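Local coordinates for 3-keto-5-aminohexanoate cleavage protein (Burkholderia xenovorans LB400, PDB 3E02), which probably cleaves 3-keto-5-aminohexanoate as a zinc-dependent member of the beta-keto acid cleavage enzyme family, at residues 62-65 with 66-69; 302-306 with 307-311. All coordinates share one frame; numbering follows the deposited sequence. Where two conformers were deposited one is given.

Contact 1 (62-65 with 66-69); sequences SQDP and DLFM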
loop_
_atom_site.group_PDB
_atom_site.type_symbol
_atom_site.label_atom_id
_atom_site.label_comp_id
_atom_site.label_asym_id
_atom_site.label_seq_id
_atom_site.Cartn_x
_atom_site.Cartn_y
_atom_site.Cartn_z
ATOM N N SER A 62 -27.942 -28.135 0.291
ATOM C CA SER A 62 -29.089 -28.228 -0.608
ATOM C C SER A 62 -29.624 -26.843 -0.947
ATOM O O SER A 62 -29.760 -26.011 -0.049
ATOM C CB SER A 62 -30.198 -29.029 0.057
ATOM O OG SER A 62 -31.404 -28.947 -0.677
ATOM N N GLN A 63 -29.926 -26.619 -2.231
ATOM C CA GLN A 63 -30.592 -25.388 -2.696
ATOM C C GLN A 63 -32.060 -25.670 -3.054
ATOM O O GLN A 63 -32.633 -25.007 -3.907
ATOM C CB GLN A 63 -29.824 -24.730 -3.856
ATOM C CG GLN A 63 -28.580 -23.915 -3.467
ATOM C CD GLN A 63 -28.893 -22.612 -2.754
ATOM O OE1 GLN A 63 -29.201 -22.609 -1.558
ATOM N NE2 GLN A 63 -28.778 -21.494 -3.469
ATOM N N ASP A 64 -32.678 -26.619 -2.348
ATOM C CA ASP A 64 -34.070 -26.954 -2.536
ATOM C C ASP A 64 -34.883 -25.803 -1.918
ATOM O O ASP A 64 -34.791 -25.591 -0.706
ATOM C CB ASP A 64 -34.392 -28.282 -1.825
ATOM C CG ASP A 64 -35.817 -28.752 -2.036
ATOM O OD1 ASP A 64 -36.627 -28.068 -2.703
ATOM O OD2 ASP A 64 -36.131 -29.843 -1.520
ATOM N N PRO A 65 -35.675 -25.063 -2.735
ATOM C CA PRO A 65 -36.510 -23.985 -2.167
ATOM C C PRO A 65 -37.479 -24.445 -1.064
ATOM O O PRO A 65 -37.782 -23.659 -0.173
ATOM C CB PRO A 65 -37.289 -23.461 -3.385
ATOM C CG PRO A 65 -36.492 -23.872 -4.554
ATOM C CD PRO A 65 -35.893 -25.179 -4.192
ATOM N N ASP A 66 -37.952 -25.696 -1.124
ATOM C CA ASP A 66 -38.838 -26.250 -0.086
ATOM C C ASP A 66 -38.199 -26.255 1.307
ATOM O O ASP A 66 -38.912 -26.047 2.293
ATOM C CB ASP A 66 -39.310 -27.675 -0.438
ATOM C CG ASP A 66 -40.197 -27.730 -1.693
ATOM O OD1 ASP A 66 -40.691 -26.676 -2.168
ATOM O OD2 ASP A 66 -40.405 -28.857 -2.199
ATOM N N LEU A 67 -36.885 -26.508 1.384
ATOM C CA LEU A 67 -36.145 -26.451 2.658
ATOM C C LEU A 67 -36.064 -25.012 3.155
ATOM O O LEU A 67 -36.238 -24.773 4.349
ATOM C CB LEU A 67 -34.729 -27.050 2.548
ATOM C CG LEU A 67 -34.650 -28.568 2.464
ATOM C CD1 LEU A 67 -33.215 -28.998 2.197
ATOM C CD2 LEU A 67 -35.200 -29.202 3.754
ATOM N N PHE A 68 -35.796 -24.069 2.244
ATOM C CA PHE A 68 -35.815 -22.636 2.582
ATOM C C PHE A 68 -37.175 -22.194 3.131
ATOM O O PHE A 68 -37.232 -21.463 4.120
ATOM C CB PHE A 68 -35.396 -21.761 1.400
ATOM C CG PHE A 68 -33.921 -21.719 1.175
ATOM C CD1 PHE A 68 -33.287 -22.685 0.408
ATOM C CD2 PHE A 68 -33.152 -20.697 1.735
ATOM C CE1 PHE A 68 -31.896 -22.642 0.192
ATOM C CE2 PHE A 68 -31.777 -20.639 1.530
ATOM C CZ PHE A 68 -31.144 -21.615 0.757
HETATM N N MSE A 69 -38.267 -22.691 2.538
HETATM C CA MSE A 69 -39.625 -22.381 3.031
HETATM C C MSE A 69 -39.960 -22.983 4.396
HETATM O O MSE A 69 -40.987 -22.618 4.975
HETATM C CB MSE A 69 -40.693 -22.714 1.983
HETATM C CG MSE A 69 -40.559 -21.861 0.736
HETATM SE SE MSE A 69 -40.541 -19.926 1.125
HETATM C CE MSE A 69 -39.642 -19.380 -0.453
#
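Asp64 caps the short helix 65-68 from its N-cap position: its OD1 accepts from Asp66 N at 3.1 Å, with an N-H...O angle of 150°. With CG anti to the backbone N (chi1 -177°), the carboxylate lies beside its own carbonyl carbon and OD1 comes within bonding distance of Asp66 N, which reaches it from above the carboxylate plane. The carbonyl of the same residue serves two further amides, both weakly: Asp64 O takes Leu67 N at 3.1 Å with a bent geometry and Phe68 N straighter but long, at 3.5 Å. A firmer bond follows, Met69 N to Pro65 O at 2.9 Å. Pro65, first in the helix, has no N-H to give; Asp66 N, two residues past the cap, is the amide that Asp64 OD1 receives. Upstream, Ser62 OG accepts from Asp64 N at 3.1 Å, an ST turn that holds the capping residue, while Leu67 CD1 packs against the same OG at 3.4 Å. Gln63 OE1 lies at the edge of the Phe68 ring, 3.2 Å from CZ, the amide and ring planes 72° apart; Gln63 NE2 is satisfied by the carbonyl of Thr86. Asp64 O also meets the ring edge in plane. The turn packs on strand 48-54, through Leu67 and Phe68 on Ala53, and on helix 95-105, through Gln63 and Phe68 on Pro101 and Pro65 on Ala100.

Contact 2 (302-306 with 307-311); sequences KTKGA and NETSF
A local turn at the protein surface, in the C-terminal tail that follows helix 294-301, is closed by Gly305 and Glu308 and braced by the side chain of Lys304. Glu308 N donates to Gly305 O at 3.2 Å, with an N-H...O angle of 161°. Between them, Ala306 and Asn307 take the two central positions, both with backbone angles of the helical type. The Lys304 side chain crosses that of Glu308 at a slant: with chi1 at 66° its CG sits between the backbone N and the carbonyl carbon, and the chain beyond is fully extended, carrying CD past Glu308 CB at 3.7 Å. Its NZ then donates to Glu308 O at 2.9 Å, from above the carbonyl plane, and also to the carbonyls of Arg106 and Ser165. The ammonium is thus gripped by three backbone oxygens, whereas the Glu308 carboxylate bends away and leaves Lys304 NZ 6.5 Å from Glu308 OE1; the charges are not in contact. Glu308 CG meets Lys304 O at 3.4 Å. Further on, Thr309 OG1 makes a weak bond to Ala306 O at 3.5 Å, and the same hydroxyl oxygen lies 3.3 Å above the plane of the Phe311 ring, over its centre. A single i to i+3 bond around these central backbone angles is that of a type I beta turn, here pinned by a lysine to the loops beside it.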
loop_
_atom_site.group_PDB
_atom_site.type_symbol
_atom_site.label_atom_id
_atom_site.label_comp_id
_atom_site.label_asym_id
_atom_site.label_seq_id
_atom_site.Cartn_x
_atom_site.Cartn_y
_atom_site.Cartn_z
ATOM N N LYS A 302 -30.844 0.155 0.979
ATOM C CA LYS A 302 -31.977 0.569 0.139
ATOM C C LYS A 302 -32.748 -0.659 -0.350
ATOM O O LYS A 302 -32.994 -0.831 -1.534
ATOM C CB LYS A 302 -31.523 1.467 -1.027
ATOM C CG LYS A 302 -30.788 2.743 -0.648
ATOM C CD LYS A 302 -31.692 3.744 0.038
ATOM C CE LYS A 302 -30.961 5.057 0.328
ATOM N NZ LYS A 302 -30.499 5.733 -0.934
ATOM N N THR A 303 -33.129 -1.515 0.589
ATOM C CA THR A 303 -33.880 -2.731 0.274
ATOM C C THR A 303 -35.355 -2.410 0.052
ATOM O O THR A 303 -35.835 -1.350 0.448
ATOM C CB THR A 303 -33.751 -3.798 1.374
ATOM O OG1 THR A 303 -34.316 -3.303 2.591
ATOM C CG2 THR A 303 -32.271 -4.192 1.582
ATOM N N LYS A 304 -36.060 -3.359 -0.551
ATOM C CA LYS A 304 -37.479 -3.201 -0.893
ATOM C C LYS A 304 -38.461 -3.285 0.295
ATOM O O LYS A 304 -39.621 -2.918 0.138
ATOM C CB LYS A 304 -37.896 -4.200 -1.988
ATOM C CG LYS A 304 -37.857 -5.685 -1.603
ATOM C CD LYS A 304 -38.356 -6.561 -2.737
ATOM C CE LYS A 304 -38.281 -8.028 -2.358
ATOM N NZ LYS A 304 -38.819 -8.916 -3.430
ATOM N N GLY A 305 -38.004 -3.782 1.442
ATOM C CA GLY A 305 -38.811 -3.921 2.649
ATOM C C GLY A 305 -39.193 -5.359 2.913
ATOM O O GLY A 305 -39.363 -6.148 1.979
ATOM N N ALA A 306 -39.342 -5.688 4.196
ATOM C CA ALA A 306 -39.693 -7.048 4.657
ATOM C C ALA A 306 -41.032 -7.585 4.116
ATOM O O ALA A 306 -41.168 -8.790 3.885
ATOM C CB ALA A 306 -39.686 -7.099 6.200
ATOM N N ASN A 307 -41.984 -6.681 3.906
ATOM C CA ASN A 307 -43.324 -7.019 3.399
ATOM C C ASN A 307 -43.401 -7.311 1.892
ATOM O O ASN A 307 -44.452 -7.740 1.403
ATOM C CB ASN A 307 -44.345 -5.913 3.761
ATOM C CG ASN A 307 -44.030 -4.557 3.111
ATOM O OD1 ASN A 307 -42.864 -4.212 2.877
ATOM N ND2 ASN A 307 -45.074 -3.776 2.847
ATOM N N GLU A 308 -42.311 -7.069 1.151
ATOM C CA GLU A 308 -42.268 -7.287 -0.308
ATOM C C GLU A 308 -41.608 -8.604 -0.754
ATOM O O GLU A 308 -41.342 -8.782 -1.944
ATOM C CB GLU A 308 -41.604 -6.080 -0.980
ATOM C CG GLU A 308 -42.315 -4.748 -0.712
ATOM C CD GLU A 308 -43.767 -4.729 -1.192
ATOM O OE1 GLU A 308 -44.065 -5.327 -2.255
ATOM O OE2 GLU A 308 -44.614 -4.114 -0.503
ATOM N N THR A 309 -41.362 -9.525 0.183
ATOM C CA THR A 309 -40.788 -10.838 -0.138
ATOM C C THR A 309 -41.920 -11.829 -0.387
ATOM O O THR A 309 -43.067 -11.532 -0.062
ATOM C CB THR A 309 -39.870 -11.367 0.987
ATOM O OG1 THR A 309 -40.646 -11.754 2.132
ATOM C CG2 THR A 309 -38.824 -10.325 1.385
ATOM N N SER A 310 -41.596 -12.998 -0.944
ATOM C CA SER A 310 -42.587 -14.065 -1.207
ATOM C C SER A 310 -42.594 -15.173 -0.139
ATOM O O SER A 310 -42.737 -16.354 -0.459
ATOM C CB SER A 310 -42.401 -14.630 -2.616
ATOM O OG SER A 310 -42.730 -13.629 -3.556
ATOM N N PHE A 311 -42.438 -14.780 1.123
ATOM C CA PHE A 311 -42.515 -15.697 2.265
ATOM C C PHE A 311 -43.084 -14.967 3.492
ATOM O O PHE A 311 -43.334 -15.575 4.535
ATOM C CB PHE A 311 -41.158 -16.359 2.563
ATOM C CG PHE A 311 -40.038 -15.393 2.809
ATOM C CD1 PHE A 311 -39.852 -14.823 4.068
ATOM C CD2 PHE A 311 -39.150 -15.063 1.791
ATOM C CE1 PHE A 311 -38.803 -13.922 4.308
ATOM C CE2 PHE A 311 -38.094 -14.164 2.020
ATOM C CZ PHE A 311 -37.926 -13.592 3.279
ATOM O OXT PHE A 311 -43.307 -13.752 3.461
#

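In the fold
Contact 1 and contact 2 lie far apart in sequence, with centres about 19 Å apart, yet their ends meet: Met69 SE packs against Phe311 CB at 3.9 Å. Helix 95-105 is common ground, since Ala105 touches the Met69 side chain and shares a backbone hydrogen bond with Ser310, and the terminal carboxylate of Phe311 is tied to Lys76 by a salt bridge. Only contact 1 approaches the zinc site formed by His50, His52 and Glu259. The Phe68 side chain is about 5 Å from that of His52, and the Gln63 side chain about 9 Å from the zinc ion. Contact 2 lies in the tail at the periphery of the TIM barrel, away from the metal.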